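PDB 2BCG: Rab GDP-dissociation inhibitor from Saccharomyces cerevisiae, which inhibits the dissociation of GDP from Rab GTPases such as Sec4 and extracts GDP-bound Ypt7 from vacuolar membranes, serving the yeast secretory pathway. Local coordinates for residues L261-D266 with V280-G285. Residues are numbered along the deposited sequence; the frame is centred on the assembly and turned at random.
Sequences LDTPID and VKTKLG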
loop_
_atom_site.group_PDB
_atom_site.type_symbol
_atom_site.label_atom_id
_atom_site.label_comp_id
_atom_site.label_asym_id
_atom_site.label_seq_id
_atom_site.Cartn_x
_atom_site.Cartn_y
_atom_site.Cartn_z
ATOM N N LEU A 261 14.402 3.389 9.995
ATOM C CA LEU A 261 14.795 2.553 8.851
ATOM C C LEU A 261 16.321 2.373 8.821
ATOM O O LEU A 261 17.062 3.027 9.590
ATOM C CB LEU A 261 14.328 3.181 7.546
ATOM C CG LEU A 261 12.812 3.348 7.305
ATOM C CD1 LEU A 261 12.673 4.094 5.993
ATOM C CD2 LEU A 261 12.050 2.027 7.298
ATOM N N ASP A 262 16.790 1.492 7.931
ATOM C CA ASP A 262 18.245 1.241 7.786
ATOM C C ASP A 262 18.889 1.012 9.157
ATOM O O ASP A 262 20.010 1.466 9.418
ATOM C CB ASP A 262 18.922 2.438 7.079
ATOM C CG ASP A 262 20.339 2.141 6.571
ATOM O OD1 ASP A 262 21.099 3.120 6.414
ATOM O OD2 ASP A 262 20.696 0.978 6.311
ATOM N N THR A 263 18.184 0.258 10.005
ATOM C CA THR A 263 18.579 0.045 11.376
ATOM C C THR A 263 18.572 -1.460 11.649
ATOM O O THR A 263 17.553 -2.027 12.023
ATOM C CB THR A 263 17.645 0.828 12.343
ATOM O OG1 THR A 263 17.760 2.227 12.077
ATOM C CG2 THR A 263 17.988 0.584 13.802
ATOM N N PRO A 264 19.711 -2.125 11.386
ATOM C CA PRO A 264 19.870 -3.537 11.738
ATOM C C PRO A 264 19.513 -3.821 13.193
ATOM O O PRO A 264 19.741 -2.994 14.067
ATOM C CB PRO A 264 21.371 -3.775 11.531
ATOM C CG PRO A 264 21.677 -2.875 10.375
ATOM C CD PRO A 264 20.901 -1.596 10.692
ATOM N N ILE A 265 18.969 -5.006 13.451
ATOM C CA ILE A 265 18.838 -5.474 14.817
ATOM C C ILE A 265 20.130 -6.200 15.183
ATOM O O ILE A 265 20.336 -7.323 14.760
ATOM C CB ILE A 265 17.600 -6.413 14.973
ATOM C CG1 ILE A 265 16.317 -5.703 14.491
ATOM C CG2 ILE A 265 17.453 -6.907 16.427
ATOM C CD1 ILE A 265 16.017 -4.312 15.135
ATOM N N ASP A 266 20.991 -5.532 15.949
ATOM C CA ASP A 266 22.265 -6.113 16.378
ATOM C C ASP A 266 22.051 -7.355 17.223
ATOM O O ASP A 266 22.785 -8.329 17.079
ATOM C CB ASP A 266 23.059 -5.106 17.200
ATOM C CG ASP A 266 23.440 -3.857 16.428
ATOM O OD1 ASP A 266 23.686 -2.839 17.116
ATOM O OD2 ASP A 266 23.542 -3.896 15.184
ATOM N N VAL A 280 15.374 -4.966 21.894
ATOM C CA VAL A 280 16.349 -5.057 20.795
ATOM C C VAL A 280 17.490 -4.063 21.021
ATOM O O VAL A 280 17.270 -2.982 21.583
ATOM C CB VAL A 280 15.711 -4.818 19.383
ATOM C CG1 VAL A 280 14.691 -5.897 19.074
ATOM C CG2 VAL A 280 15.114 -3.432 19.267
ATOM N N LYS A 281 18.694 -4.436 20.577
ATOM C CA LYS A 281 19.837 -3.529 20.561
ATOM C C LYS A 281 20.115 -3.116 19.120
ATOM O O LYS A 281 20.143 -3.947 18.201
ATOM C CB LYS A 281 21.066 -4.225 21.158
ATOM C CG LYS A 281 22.335 -3.368 21.288
ATOM C CD LYS A 281 23.495 -4.200 21.891
ATOM C CE LYS A 281 24.799 -3.419 22.015
ATOM N NZ LYS A 281 25.808 -4.213 22.817
ATOM N N THR A 282 20.312 -1.812 18.935
ATOM C CA THR A 282 20.576 -1.247 17.630
ATOM C C THR A 282 21.712 -0.232 17.756
ATOM O O THR A 282 22.120 0.094 18.875
ATOM C CB THR A 282 19.315 -0.520 17.097
ATOM O OG1 THR A 282 19.151 0.693 17.826
ATOM C CG2 THR A 282 18.019 -1.371 17.228
ATOM N N LYS A 283 22.198 0.258 16.606
ATOM C CA LYS A 283 23.190 1.339 16.537
ATOM C C LYS A 283 22.732 2.615 17.233
ATOM O O LYS A 283 23.549 3.474 17.564
ATOM C CB LYS A 283 23.525 1.652 15.066
ATOM C CG LYS A 283 22.369 2.269 14.274
ATOM C CD LYS A 283 22.705 2.397 12.793
ATOM C CE LYS A 283 21.591 3.127 12.058
ATOM N NZ LYS A 283 21.843 3.226 10.595
ATOM N N LEU A 284 21.417 2.743 17.437
ATOM C CA LEU A 284 20.819 3.928 18.085
ATOM C C LEU A 284 20.546 3.737 19.577
ATOM O O LEU A 284 20.153 4.673 20.265
ATOM C CB LEU A 284 19.519 4.342 17.376
ATOM C CG LEU A 284 19.628 4.800 15.913
ATOM C CD1 LEU A 284 18.250 5.178 15.380
ATOM C CD2 LEU A 284 20.601 5.969 15.783
ATOM N N GLY A 285 20.741 2.520 20.072
ATOM C CA GLY A 285 20.503 2.218 21.478
ATOM C C GLY A 285 19.709 0.943 21.684
ATOM O O GLY A 285 19.429 0.204 20.740
HETATM O O HOH W 1 19.750 4.740 9.791
HETATM O O HOH W 2 21.647 -1.194 14.188
#
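Lys283 stretches along the loop 261-266 to put NZ on Asp262 O. Its CB and CG each lie 3.5 Å from water 2; CG sits between the backbone N and the carbonyl carbon (chi1 67°), which starts the chain along the loop, and CD carries it on, fully extended. Lys283 CE comes 3.5 Å from Asp262 O and 3.9 Å from Thr263 OG1. NZ donates to Asp262 O at 2.8 Å, tilted 23° from the carbonyl plane, and to water 1, which bridges to Leu261 O; that oxygen also accepts from Thr263 OG1 (2.7 Å), above the carbonyl plane. Thr263 CG2 lies 3.7 Å from Thr282 CB, the side chains crossing at a slant, while Ile265 CG2 packs on Val280 CG1. Thr282 OG1 donates to Gly285 O and accepts from Leu284 N (3.1 Å), an ST turn within the type I turn 282-285. A valine in place of Thr282 would probably leave Leu284 N without its acceptor and Gly285 O with one donor fewer, loosening the turn. Water 2 joins Lys283 N to Pro264 O. Leu261, ending the Ypt1-interacting region, and Leu284 pack on the partner protein chain. The contact ties the linker between strands 258-260 and 267-271 to the hairpin 276-288, Ile40 of strand 37-40 packing against Thr263, Ile265 and Val280.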